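Local coordinates for protein phosphopantetheine adenylyltransferase (Archaeoglobus fulgidus, PDB 3DO8) that probably catalyses the reversible transfer of an adenylyl group from ATP to 4'-phosphopantetheine, yielding dephospho-CoA and pyrophosphate in coenzyme A biosynthesis, at residues 1-6 with 87-92; 33-38 with 70-75; 81-86 with 108-113; 99-104 with 115-120. All coordinates share one frame; numbering follows the deposited sequence.

Contact 1 of 4, residues 1-6 with 87-92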
loop_
_atom_site.group_PDB
_atom_site.type_symbol
_atom_site.label_atom_id
_atom_site.label_comp_id
_atom_site.label_asym_id
_atom_site.label_seq_id
_atom_site.Cartn_x
_atom_site.Cartn_y
_atom_site.Cartn_z
ATOM N N MET A 1 -15.725 -5.422 6.137
ATOM C CA MET A 1 -15.412 -5.030 4.755
ATOM C C MET A 1 -13.881 -4.937 4.607
ATOM O O MET A 1 -13.223 -4.435 5.482
ATOM C CB MET A 1 -16.129 -3.704 4.552
ATOM C CG MET A 1 -16.852 -3.629 3.302
ATOM S SD MET A 1 -15.480 -3.349 2.211
ATOM C CE MET A 1 -16.148 -3.986 0.688
ATOM N N LYS A 2 -13.277 -5.454 3.540
ATOM C CA LYS A 2 -11.887 -5.693 3.628
ATOM C C LYS A 2 -11.173 -4.323 3.472
ATOM O O LYS A 2 -10.330 -3.995 4.308
ATOM C CB LYS A 2 -11.350 -6.761 2.639
ATOM C CG LYS A 2 -10.032 -7.340 3.078
ATOM C CD LYS A 2 -9.648 -8.563 2.269
ATOM C CE LYS A 2 -8.249 -9.026 2.581
ATOM N NZ LYS A 2 -8.251 -10.075 3.617
ATOM N N VAL A 3 -11.502 -3.537 2.425
ATOM C CA VAL A 3 -10.663 -2.361 2.083
ATOM C C VAL A 3 -11.513 -1.108 1.808
ATOM O O VAL A 3 -12.471 -1.170 1.022
ATOM C CB VAL A 3 -9.792 -2.620 0.834
ATOM C CG1 VAL A 3 -8.902 -1.403 0.560
ATOM C CG2 VAL A 3 -8.978 -3.894 0.976
ATOM N N ALA A 4 -11.149 0.007 2.451
ATOM C CA ALA A 4 -11.694 1.345 2.227
ATOM C C ALA A 4 -10.777 2.200 1.363
ATOM O O ALA A 4 -9.583 2.170 1.541
ATOM C CB ALA A 4 -11.884 2.044 3.522
ATOM N N LEU A 5 -11.374 2.910 0.415
ATOM C CA LEU A 5 -10.714 3.864 -0.446
ATOM C C LEU A 5 -11.725 4.970 -0.692
ATOM O O LEU A 5 -12.870 4.696 -0.911
ATOM C CB LEU A 5 -10.385 3.215 -1.815
ATOM C CG LEU A 5 -9.920 4.101 -2.947
ATOM C CD1 LEU A 5 -8.623 4.823 -2.588
ATOM C CD2 LEU A 5 -9.752 3.275 -4.167
ATOM N N GLY A 6 -11.284 6.212 -0.703
ATOM C CA GLY A 6 -12.170 7.333 -0.969
ATOM C C GLY A 6 -11.534 8.409 -1.805
ATOM O O GLY A 6 -10.317 8.477 -1.912
ATOM N N PHE A 87 -12.999 -2.021 8.662
ATOM C CA PHE A 87 -12.176 -2.275 7.492
ATOM C C PHE A 87 -10.848 -2.850 7.957
ATOM O O PHE A 87 -10.324 -2.462 9.016
ATOM C CB PHE A 87 -11.891 -0.963 6.728
ATOM C CG PHE A 87 -13.096 -0.352 6.096
ATOM C CD1 PHE A 87 -13.597 -0.853 4.904
ATOM C CD2 PHE A 87 -13.718 0.757 6.667
ATOM C CE1 PHE A 87 -14.718 -0.297 4.318
ATOM C CE2 PHE A 87 -14.832 1.330 6.078
ATOM C CZ PHE A 87 -15.339 0.798 4.899
ATOM N N GLU A 88 -10.289 -3.749 7.161
ATOM C CA GLU A 88 -8.945 -4.244 7.434
ATOM C C GLU A 88 -7.848 -3.246 6.998
ATOM O O GLU A 88 -6.880 -3.031 7.723
ATOM C CB GLU A 88 -8.725 -5.588 6.748
ATOM C CG GLU A 88 -7.417 -6.234 7.096
ATOM C CD GLU A 88 -7.352 -7.718 6.676
ATOM O OE1 GLU A 88 -8.406 -8.296 6.290
ATOM O OE2 GLU A 88 -6.252 -8.306 6.724
ATOM N N TYR A 89 -8.013 -2.666 5.809
ATOM C CA TYR A 89 -7.045 -1.741 5.221
ATOM C C TYR A 89 -7.800 -0.479 4.775
ATOM O O TYR A 89 -8.936 -0.564 4.298
ATOM C CB TYR A 89 -6.389 -2.368 3.973
ATOM C CG TYR A 89 -5.449 -3.517 4.282
ATOM C CD1 TYR A 89 -4.284 -3.304 4.996
ATOM C CD2 TYR A 89 -5.733 -4.814 3.858
ATOM C CE1 TYR A 89 -3.413 -4.325 5.265
ATOM C CE2 TYR A 89 -4.870 -5.863 4.151
ATOM C CZ TYR A 89 -3.701 -5.600 4.855
ATOM O OH TYR A 89 -2.773 -6.593 5.171
ATOM N N LEU A 90 -7.110 0.649 4.879
ATOM C CA LEU A 90 -7.562 1.924 4.360
ATOM C C LEU A 90 -6.446 2.431 3.461
ATOM O O LEU A 90 -5.323 2.689 3.931
ATOM C CB LEU A 90 -7.796 2.908 5.507
ATOM C CG LEU A 90 -8.139 4.387 5.188
ATOM C CD1 LEU A 90 -9.269 4.589 4.168
ATOM C CD2 LEU A 90 -8.393 5.173 6.522
ATOM N N VAL A 91 -6.740 2.507 2.172
ATOM C CA VAL A 91 -5.774 2.859 1.147
ATOM C C VAL A 91 -5.922 4.352 0.864
ATOM O O VAL A 91 -7.018 4.812 0.532
ATOM C CB VAL A 91 -5.970 2.055 -0.165
ATOM C CG1 VAL A 91 -5.024 2.624 -1.268
ATOM C CG2 VAL A 91 -5.703 0.582 0.107
ATOM N N VAL A 92 -4.810 5.076 1.014
ATOM C CA VAL A 92 -4.788 6.530 0.925
ATOM C C VAL A 92 -3.580 7.030 0.139
ATOM O O VAL A 92 -2.667 6.300 -0.122
ATOM C CB VAL A 92 -4.798 7.185 2.344
ATOM C CG1 VAL A 92 -6.109 6.854 3.019
ATOM C CG2 VAL A 92 -3.622 6.755 3.166
HETATM O O HOH W 1 -8.763 6.843 0.447
#

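Contact 2 of 4, residues 33-38 with 70-75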
loop_
_atom_site.group_PDB
_atom_site.type_symbol
_atom_site.label_atom_id
_atom_site.label_comp_id
_atom_site.label_asym_id
_atom_site.label_seq_id
_atom_site.Cartn_x
_atom_site.Cartn_y
_atom_site.Cartn_z
ATOM N N ILE A 33 -15.547 1.819 -2.453
ATOM C CA ILE A 33 -14.994 3.054 -2.939
ATOM C C ILE A 33 -15.963 4.190 -2.598
ATOM O O ILE A 33 -17.094 4.211 -3.092
ATOM C CB ILE A 33 -14.738 3.045 -4.478
ATOM C CG1 ILE A 33 -13.840 1.856 -4.872
ATOM C CG2 ILE A 33 -14.118 4.371 -4.883
ATOM C CD1 ILE A 33 -13.489 1.832 -6.362
ATOM N N GLY A 34 -15.516 5.108 -1.753
ATOM C CA GLY A 34 -16.281 6.287 -1.429
ATOM C C GLY A 34 -16.000 7.347 -2.465
ATOM O O GLY A 34 -14.829 7.590 -2.816
ATOM N N VAL A 35 -17.068 7.982 -2.948
ATOM C CA VAL A 35 -16.942 9.121 -3.848
ATOM C C VAL A 35 -17.618 10.322 -3.164
ATOM O O VAL A 35 -18.770 10.232 -2.706
ATOM C CB VAL A 35 -17.565 8.776 -5.213
ATOM C CG1 VAL A 35 -17.610 10.027 -6.112
ATOM C CG2 VAL A 35 -16.784 7.597 -5.848
ATOM N N THR A 36 -16.906 11.445 -3.093
ATOM C CA THR A 36 -17.401 12.607 -2.362
ATOM C C THR A 36 -18.692 13.149 -2.980
ATOM O O THR A 36 -18.847 13.213 -4.204
ATOM C CB THR A 36 -16.351 13.729 -2.336
ATOM O OG1 THR A 36 -15.916 13.993 -3.667
ATOM C CG2 THR A 36 -15.144 13.356 -1.473
ATOM N N SER A 37 -19.614 13.573 -2.128
ATOM C CA SER A 37 -20.779 14.328 -2.582
ATOM C C SER A 37 -20.339 15.630 -3.282
ATOM O O SER A 37 -19.202 16.103 -3.100
ATOM C CB SER A 37 -21.645 14.662 -1.360
ATOM O OG SER A 37 -20.980 15.649 -0.604
ATOM N N ASP A 38 -21.239 16.234 -4.053
ATOM C CA ASP A 38 -20.943 17.530 -4.690
ATOM C C ASP A 38 -20.517 18.583 -3.658
ATOM O O ASP A 38 -19.566 19.330 -3.870
ATOM C CB ASP A 38 -22.165 18.034 -5.455
ATOM C CG ASP A 38 -22.479 17.203 -6.673
ATOM O OD1 ASP A 38 -21.640 16.366 -7.045
ATOM O OD2 ASP A 38 -23.574 17.371 -7.246
ATOM N N PRO A 70 -17.578 -2.030 -8.933
ATOM C CA PRO A 70 -17.300 -1.869 -7.507
ATOM C C PRO A 70 -18.475 -1.247 -6.763
ATOM O O PRO A 70 -19.235 -0.487 -7.352
ATOM C CB PRO A 70 -16.118 -0.881 -7.485
ATOM C CG PRO A 70 -16.322 -0.067 -8.700
ATOM C CD PRO A 70 -16.927 -0.988 -9.747
ATOM N N GLU A 71 -18.575 -1.552 -5.472
ATOM C CA GLU A 71 -19.501 -0.861 -4.591
ATOM C C GLU A 71 -19.025 0.591 -4.432
ATOM O O GLU A 71 -17.900 0.826 -3.954
ATOM C CB GLU A 71 -19.572 -1.522 -3.191
ATOM C CG GLU A 71 -20.509 -0.763 -2.205
ATOM C CD GLU A 71 -20.515 -1.255 -0.759
ATOM O OE1 GLU A 71 -19.509 -1.850 -0.274
ATOM O OE2 GLU A 71 -21.562 -0.990 -0.091
ATOM N N ILE A 72 -19.905 1.537 -4.767
ATOM C CA ILE A 72 -19.686 2.968 -4.557
ATOM C C ILE A 72 -20.598 3.455 -3.440
ATOM O O ILE A 72 -21.818 3.212 -3.457
ATOM C CB ILE A 72 -20.047 3.864 -5.810
ATOM C CG1 ILE A 72 -19.237 3.465 -7.040
ATOM C CG2 ILE A 72 -19.846 5.367 -5.516
ATOM C CD1 ILE A 72 -17.848 3.494 -6.853
ATOM N N VAL A 73 -20.030 4.201 -2.526
ATOM C CA VAL A 73 -20.831 4.852 -1.491
ATOM C C VAL A 73 -20.553 6.355 -1.544
ATOM O O VAL A 73 -19.415 6.780 -1.775
ATOM C CB VAL A 73 -20.530 4.240 -0.106
ATOM C CG1 VAL A 73 -20.792 2.718 -0.108
ATOM C CG2 VAL A 73 -19.135 4.491 0.277
ATOM N N LYS A 74 -21.593 7.176 -1.425
ATOM C CA LYS A 74 -21.390 8.612 -1.351
ATOM C C LYS A 74 -20.813 8.974 0.006
ATOM O O LYS A 74 -21.353 8.565 1.065
ATOM C CB LYS A 74 -22.708 9.369 -1.563
ATOM C CG LYS A 74 -22.560 10.847 -1.647
ATOM C CD LYS A 74 -23.916 11.552 -1.778
ATOM C CE LYS A 74 -24.603 11.287 -3.111
ATOM N NZ LYS A 74 -25.900 12.067 -3.293
ATOM N N ILE A 75 -19.730 9.739 -0.029
ATOM C CA ILE A 75 -19.106 10.296 1.179
ATOM C C ILE A 75 -19.763 11.654 1.448
ATOM O O ILE A 75 -19.713 12.547 0.610
ATOM C CB ILE A 75 -17.576 10.463 0.998
ATOM C CG1 ILE A 75 -16.879 9.125 0.773
ATOM C CG2 ILE A 75 -16.950 11.127 2.215
ATOM C CD1 ILE A 75 -15.420 9.252 0.265
HETATM O O HOH W 2 -24.065 14.833 -4.131
#

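Contact 3 of 4, residues 81-86 with 108-113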
loop_
_atom_site.group_PDB
_atom_site.type_symbol
_atom_site.label_atom_id
_atom_site.label_comp_id
_atom_site.label_asym_id
_atom_site.label_seq_id
_atom_site.Cartn_x
_atom_site.Cartn_y
_atom_site.Cartn_z
ATOM N N LYS A 81 -17.812 6.222 6.082
ATOM C CA LYS A 81 -18.249 5.151 6.968
ATOM C C LYS A 81 -17.139 4.595 7.866
ATOM O O LYS A 81 -17.328 3.603 8.561
ATOM C CB LYS A 81 -18.803 3.976 6.156
ATOM C CG LYS A 81 -20.043 4.245 5.306
ATOM C CD LYS A 81 -20.533 2.903 4.724
ATOM C CE LYS A 81 -19.531 2.265 3.682
ATOM N NZ LYS A 81 -19.519 0.738 3.682
ATOM N N THR A 82 -15.977 5.226 7.854
ATOM C CA THR A 82 -14.810 4.602 8.458
ATOM C C THR A 82 -14.770 4.637 9.979
ATOM O O THR A 82 -13.899 4.041 10.561
ATOM C CB THR A 82 -13.502 5.232 7.941
ATOM O OG1 THR A 82 -13.470 6.597 8.345
ATOM C CG2 THR A 82 -13.362 5.083 6.412
ATOM N N LEU A 83 -15.726 5.309 10.647
ATOM C CA LEU A 83 -15.812 5.221 12.103
ATOM C C LEU A 83 -16.792 4.154 12.551
ATOM O O LEU A 83 -16.924 3.902 13.735
ATOM C CB LEU A 83 -16.235 6.564 12.701
ATOM C CG LEU A 83 -15.272 7.718 12.483
ATOM C CD1 LEU A 83 -15.755 8.968 13.177
ATOM C CD2 LEU A 83 -13.859 7.344 12.911
ATOM N N ASP A 84 -17.496 3.555 11.598
ATOM C CA ASP A 84 -18.609 2.656 11.876
ATOM C C ASP A 84 -18.247 1.246 11.386
ATOM O O ASP A 84 -18.194 0.281 12.170
ATOM C CB ASP A 84 -19.852 3.214 11.156
ATOM C CG ASP A 84 -21.147 2.708 11.718
ATOM O OD1 ASP A 84 -21.168 2.242 12.882
ATOM O OD2 ASP A 84 -22.151 2.801 10.982
ATOM N N VAL A 85 -17.926 1.141 10.112
ATOM C CA VAL A 85 -17.599 -0.144 9.497
ATOM C C VAL A 85 -16.198 -0.548 9.868
ATOM O O VAL A 85 -15.287 0.310 9.951
ATOM C CB VAL A 85 -17.719 -0.051 7.955
ATOM C CG1 VAL A 85 -17.276 -1.386 7.253
ATOM C CG2 VAL A 85 -19.113 0.374 7.542
ATOM N N ASP A 86 -15.990 -1.852 10.046
ATOM C CA ASP A 86 -14.678 -2.376 10.331
ATOM C C ASP A 86 -14.074 -2.715 8.973
ATOM O O ASP A 86 -14.664 -3.500 8.176
ATOM C CB ASP A 86 -14.686 -3.593 11.260
ATOM C CG ASP A 86 -15.081 -3.250 12.703
ATOM O OD1 ASP A 86 -14.887 -2.100 13.150
ATOM O OD2 ASP A 86 -15.583 -4.155 13.414
ATOM N N GLU A 108 -10.061 4.939 17.867
ATOM C CA GLU A 108 -9.579 4.565 19.208
ATOM C C GLU A 108 -10.426 5.231 20.291
ATOM O O GLU A 108 -10.757 4.602 21.303
ATOM C CB GLU A 108 -8.098 4.871 19.389
ATOM C CG GLU A 108 -7.565 4.349 20.745
ATOM C CD GLU A 108 -6.040 4.378 20.841
ATOM O OE1 GLU A 108 -5.391 5.000 20.000
ATOM O OE2 GLU A 108 -5.494 3.771 21.803
ATOM N N GLU A 109 -10.777 6.490 20.095
ATOM C CA GLU A 109 -11.604 7.197 21.078
ATOM C C GLU A 109 -12.991 6.568 21.238
ATOM O O GLU A 109 -13.571 6.592 22.338
ATOM C CB GLU A 109 -11.768 8.671 20.700
ATOM C CG GLU A 109 -10.488 9.470 20.771
ATOM C CD GLU A 109 -10.671 10.914 20.368
ATOM O OE1 GLU A 109 -11.825 11.407 20.296
ATOM O OE2 GLU A 109 -9.628 11.584 20.146
ATOM N N LEU A 110 -13.544 6.062 20.140
ATOM C CA LEU A 110 -14.889 5.507 20.119
ATOM C C LEU A 110 -14.957 4.054 20.595
ATOM O O LEU A 110 -16.041 3.571 20.971
ATOM C CB LEU A 110 -15.463 5.577 18.709
ATOM C CG LEU A 110 -15.734 7.001 18.205
ATOM C CD1 LEU A 110 -16.078 6.896 16.716
ATOM C CD2 LEU A 110 -16.826 7.693 19.033
ATOM N N GLY A 111 -13.818 3.376 20.607
ATOM C CA GLY A 111 -13.738 1.971 20.999
ATOM C C GLY A 111 -13.841 1.016 19.835
ATOM O O GLY A 111 -14.406 -0.083 19.960
ATOM N N LYS A 112 -13.289 1.450 18.695
ATOM C CA LYS A 112 -13.193 0.613 17.496
ATOM C C LYS A 112 -11.744 0.229 17.247
ATOM O O LYS A 112 -10.824 1.028 17.490
ATOM C CB LYS A 112 -13.694 1.398 16.296
ATOM C CG LYS A 112 -15.071 1.928 16.401
ATOM C CD LYS A 112 -16.090 0.853 16.298
ATOM C CE LYS A 112 -16.270 0.374 14.863
ATOM N NZ LYS A 112 -17.097 -0.857 14.791
ATOM N N ARG A 113 -11.523 -0.962 16.716
ATOM C CA ARG A 113 -10.148 -1.359 16.399
ATOM C C ARG A 113 -9.590 -0.506 15.273
ATOM O O ARG A 113 -10.288 -0.160 14.362
ATOM C CB ARG A 113 -10.057 -2.800 15.985
ATOM C CG ARG A 113 -10.855 -3.176 14.794
ATOM C CD ARG A 113 -10.314 -4.490 14.230
ATOM N NE ARG A 113 -11.279 -5.154 13.356
ATOM C CZ ARG A 113 -12.375 -5.783 13.786
ATOM N NH1 ARG A 113 -12.689 -5.804 15.073
ATOM N NH2 ARG A 113 -13.182 -6.367 12.913
HETATM O O HOH W 3 -19.909 0.357 14.807
HETATM O O HOH W 4 -16.416 -6.515 12.524
#

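Contact 4 of 4, residues 99-104 with 115-120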
loop_
_atom_site.group_PDB
_atom_site.type_symbol
_atom_site.label_atom_id
_atom_site.label_comp_id
_atom_site.label_asym_id
_atom_site.label_seq_id
_atom_site.Cartn_x
_atom_site.Cartn_y
_atom_site.Cartn_z
ATOM N N MET A 99 -5.776 12.504 7.099
ATOM C CA MET A 99 -7.151 12.193 7.476
ATOM C C MET A 99 -7.225 10.733 7.940
ATOM O O MET A 99 -7.973 10.414 8.877
ATOM C CB MET A 99 -8.147 12.462 6.363
ATOM C CG MET A 99 -9.616 12.206 6.760
ATOM S SD MET A 99 -10.298 13.446 7.923
ATOM C CE MET A 99 -11.437 12.441 8.901
ATOM N N ALA A 100 -6.461 9.848 7.304
ATOM C CA ALA A 100 -6.383 8.443 7.768
ATOM C C ALA A 100 -5.907 8.353 9.218
ATOM O O ALA A 100 -6.427 7.585 10.013
ATOM C CB ALA A 100 -5.439 7.656 6.899
ATOM N N LEU A 101 -4.873 9.109 9.557
ATOM C CA LEU A 101 -4.409 9.099 10.943
ATOM C C LEU A 101 -5.513 9.577 11.889
ATOM O O LEU A 101 -5.703 9.012 12.961
ATOM C CB LEU A 101 -3.173 9.960 11.120
ATOM C CG LEU A 101 -1.941 9.467 10.331
ATOM C CD1 LEU A 101 -0.848 10.548 10.443
ATOM C CD2 LEU A 101 -1.460 8.092 10.790
ATOM N N LYS A 102 -6.244 10.592 11.460
ATOM C CA LYS A 102 -7.385 11.134 12.237
ATOM C C LYS A 102 -8.500 10.079 12.424
ATOM O O LYS A 102 -9.091 9.940 13.522
ATOM C CB LYS A 102 -7.930 12.419 11.592
ATOM C CG LYS A 102 -9.098 13.061 12.296
ATOM C CD LYS A 102 -8.701 13.617 13.613
ATOM C CE LYS A 102 -9.676 14.696 14.076
ATOM N NZ LYS A 102 -9.186 15.309 15.333
ATOM N N ILE A 103 -8.789 9.374 11.343
ATOM C CA ILE A 103 -9.740 8.256 11.377
ATOM C C ILE A 103 -9.363 7.251 12.495
ATOM O O ILE A 103 -10.201 6.883 13.313
ATOM C CB ILE A 103 -9.894 7.588 10.005
ATOM C CG1 ILE A 103 -10.694 8.503 9.035
ATOM C CG2 ILE A 103 -10.548 6.218 10.144
ATOM C CD1 ILE A 103 -10.554 8.193 7.529
ATOM N N ASN A 104 -8.097 6.830 12.547
ATOM C CA ASN A 104 -7.689 5.867 13.568
ATOM C C ASN A 104 -7.733 6.475 14.970
ATOM O O ASN A 104 -8.094 5.794 15.923
ATOM C CB ASN A 104 -6.308 5.270 13.282
ATOM C CG ASN A 104 -6.393 4.051 12.396
ATOM O OD1 ASN A 104 -7.489 3.433 12.286
ATOM N ND2 ASN A 104 -5.274 3.656 11.800
ATOM N N ILE A 115 -7.656 0.556 11.902
ATOM C CA ILE A 115 -7.516 0.040 10.530
ATOM C C ILE A 115 -6.047 0.166 10.109
ATOM O O ILE A 115 -5.392 1.152 10.436
ATOM C CB ILE A 115 -8.394 0.881 9.546
ATOM C CG1 ILE A 115 -9.878 0.978 10.002
ATOM C CG2 ILE A 115 -8.289 0.342 8.111
ATOM C CD1 ILE A 115 -10.646 2.012 9.268
ATOM N N THR A 116 -5.532 -0.815 9.374
ATOM C CA THR A 116 -4.165 -0.690 8.835
ATOM C C THR A 116 -4.153 0.305 7.666
ATOM O O THR A 116 -4.805 0.066 6.658
ATOM C CB THR A 116 -3.590 -2.046 8.404
ATOM O OG1 THR A 116 -3.504 -2.884 9.562
ATOM C CG2 THR A 116 -2.184 -1.872 7.834
ATOM N N ILE A 117 -3.391 1.383 7.814
ATOM C CA ILE A 117 -3.283 2.396 6.781
ATOM C C ILE A 117 -2.212 1.990 5.788
ATOM O O ILE A 117 -1.045 1.657 6.166
ATOM C CB ILE A 117 -2.975 3.792 7.360
ATOM C CG1 ILE A 117 -4.088 4.216 8.345
ATOM C CG2 ILE A 117 -2.800 4.838 6.260
ATOM C CD1 ILE A 117 -3.781 5.466 9.161
ATOM N N VAL A 118 -2.613 2.059 4.519
ATOM C CA VAL A 118 -1.745 1.751 3.382
ATOM C C VAL A 118 -1.620 3.023 2.545
ATOM O O VAL A 118 -2.559 3.423 1.869
ATOM C CB VAL A 118 -2.297 0.553 2.549
ATOM C CG1 VAL A 118 -1.370 0.283 1.333
ATOM C CG2 VAL A 118 -2.516 -0.659 3.474
ATOM N N LYS A 119 -0.474 3.701 2.661
ATOM C CA LYS A 119 -0.267 4.966 2.000
ATOM C C LYS A 119 0.449 4.714 0.700
ATOM O O LYS A 119 1.556 4.181 0.672
ATOM C CB LYS A 119 0.599 5.882 2.852
ATOM C CG LYS A 119 0.779 7.264 2.279
ATOM C CD LYS A 119 1.827 7.993 3.083
ATOM C CE LYS A 119 2.053 9.400 2.580
ATOM N NZ LYS A 119 3.527 9.669 2.389
ATOM N N VAL A 120 -0.186 5.095 -0.383
ATOM C CA VAL A 120 0.405 4.909 -1.712
ATOM C C VAL A 120 0.944 6.269 -2.141
ATOM O O VAL A 120 0.176 7.228 -2.301
ATOM C CB VAL A 120 -0.646 4.419 -2.679
ATOM C CG1 VAL A 120 -0.100 4.260 -4.122
ATOM C CG2 VAL A 120 -1.305 3.118 -2.120
#

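Contact 1 of 4, residues 1-6 with 87-92
Ala4 sets its methyl squarely over the Phe87 ring, CB lying 3.5 Å from the ring centroid and 7° off the normal, a CH-pi contact. With CG beside the backbone N (chi1 -67°), Phe87 stands its ring over that methyl while Met1 meets the rim: Met1 SD is 5.0 Å from the Phe87 centroid, an edge-on Met-aromatic contact. Were Phe87 a serine, the Ala4 methyl and Met1 sulfur would probably lose their aromatic partner and a gap would open between them. Leu90 reaches back to the same methyl through CD1. Among Val3, Tyr89 and Val91, which share the other face, Val3 CG1 meets Val91 CG2 at 3.8 Å. Lys2 and Glu88 run side by side; Lys2 NZ forms a salt bridge with Glu88 OE1 at 3.2 Å, from above the carboxylate plane, while Glu88 OE2 forms its stronger one with Lys18 of the second subunit. The parallel backbones are joined by Ala4 N to Tyr89 O (2.9 Å) and Val91 N to Ala4 O (2.9 Å); Lys2 O accepts from Glu88 N and Tyr89 N. Strand 3-7 lies between 31-36 and 89-92, with helix 14-27 packed on Val3, Leu5 and Val91 and helix 97-110 on Leu90.

Contact 2 of 4, residues 33-38 with 70-75
Ile72 packs against Ile33 and Val35 through two different branches. Ile72 CG2, anti to the backbone N, touches Val35 CG2 at 3.8 Å, whereas CG1 carries Ile72 CD1 back to Ile33 CB at 3.9 Å. Beyond them, the Ile33 side chain crosses Pro70 at a slant, its CD1 meeting Pro70 CB. Shortening Ile72 to an alanine is likely to open a gap beside Ile33 CB and strip the Val35 methyl of its neighbour. The opposite face is built around Gly34. Ile75 extends its chain over this glycine, Ile75 CD1 coming within 3.4 Å of Gly34 C; Val73 CG2 settles against Gly34 CA.

The two strands run parallel, their short segments inclined by 39°, and five backbone hydrogen bonds join them. Ile33 N meets Glu71 O almost straight (170° at the hydrogen), whereas Ile75 N approaches Val35 O at 2.9 Å from above the carbonyl plane. The series ends with Ser37 N to Ile75 O, 2.9 Å and in the carbonyl plane. Here strand gives way to helix: Ser37 is the N-cap residue of helix 38-44, its OG bonded to Met40 N. The methylenes of Lys74 lie along Ser37, Lys74 CD reaching Ser37 CB at 3.9 Å, while the Lys74 ammonium makes a cation-pi contact with Phe51.

The chemistry is thus divided: main-chain bonds fix the strand alignment, polar side chains lie toward the ends and rim, and in the middle the missing side chain of Gly34 lets Ile75 lie against the backbone.

Contact 3 of 4, residues 81-86 with 108-113
The loop 81-86 and the end of helix 97-110 run past each other without backbone pairing: 83-86 and 110-113 head in directions 27° apart, and the closest CA atoms, Leu83 with Lys112 and Asp86 with Arg113, are 7.6 Å from one another. Lys112 bridges two parts of the loop. Its chain is bent twice, at chi2 and chi3, a fold that brings the ammonium back over the loop, where two oxygens take it: Lys112 NZ forms a salt bridge with Asp86 OD1 at 3.0 Å, approaching from above the carboxylate plane, and a hydrogen bond with the carbonyl Asp84 O at 3.1 Å. A water that donates to Asp84 OD1 also accepts from Lys112 NZ and so ties the ammonium to a second carboxylate.

Asp86 uses its other oxygen toward Arg113. Asp86 OD2 stands 3.3 Å from Arg113 NH2, over a face of the guanidinium, with the two planes turned 43° apart; this salt bridge rests on charge alone, since no N-H points at the oxygen. A water donates to Asp86 OD2 at 2.7 Å. Asp86 OD1 also forms a salt bridge with Arg107, its strongest polar partner, which binds the carbonyls of Thr82 and Val85 as well. The positive charges gathered here would be expected to stabilise the ionised form of Asp86. On the apolar side, Leu83 and Leu110 cross at about a right angle, Leu83 CB meeting Leu110 CD1 at 4.0 Å.

Gly111, with phi 93°, is the C-prime residue of a Schellman motif that ends the helix, and directly after this turn Lys112 and Arg113 join Asp86 in a surface salt-bridge network.

Contact 4 of 4, residues 99-104 with 115-120
Helix 99-104 and strand 116-120 run antiparallel, at 179° with their axes 9.5 Å apart at closest approach, and the chain just before the strand comes near enough for side chain to bond with backbone. Asn104 does this with both ends of its amide. Asn104 OD1 accepts from Ile115 N at 2.9 Å, the donor tilted from the carbonyl plane, and Asn104 ND2 donates a hydrogen bond to Ile115 O at 2.9 Å, nearly straight at 170° and close to the amide plane. Two bonds to one residue fix the rotation of the amide about chi2 and set which end is oxygen and which nitrogen.

Ile117 fills the space beside it. With CG1 beside the backbone N (chi1 -59°) and the chain extended beyond, Ile117 CD1 reaches the helix, meeting Ala100 CB at 3.6 Å and Leu101 CD2 at 3.9 Å, while Asn104 slides past in the opposite direction, Asn104 ND2 3.5 Å from Ile117 CD1.

Helix and strand belong to the beta-alpha-beta unit 89-92, 97-110, 116-121. A buried amide thus satisfies both polar backbone atoms of Ile115 where the chain enters the last strand of the sheet within this chain, a sheet that continues into the second subunit.

From the N terminus, strand 3-7 waits for its partner until 87-92 arrives, when contact 1 closes a loop of 80 residues. Contact 2 forms wholly within that loop, joining 31-36 to the outer strand 71-75, and lies in series with contacts 3 and 4. Contact 3 begins before contact 1 is complete and ends beyond it, so the two cross; it also crosses contact 4, sharing helix 97-110 with it. Contact 4 closes last along the chain, in series with contact 1, bringing in 116-121. Contacts 1, 2 and 4 thus reach one parallel sheet, while contact 3 fastens the helix end to the loop leading into 89-92. Contacts 1 and 4 both touch the second subunit.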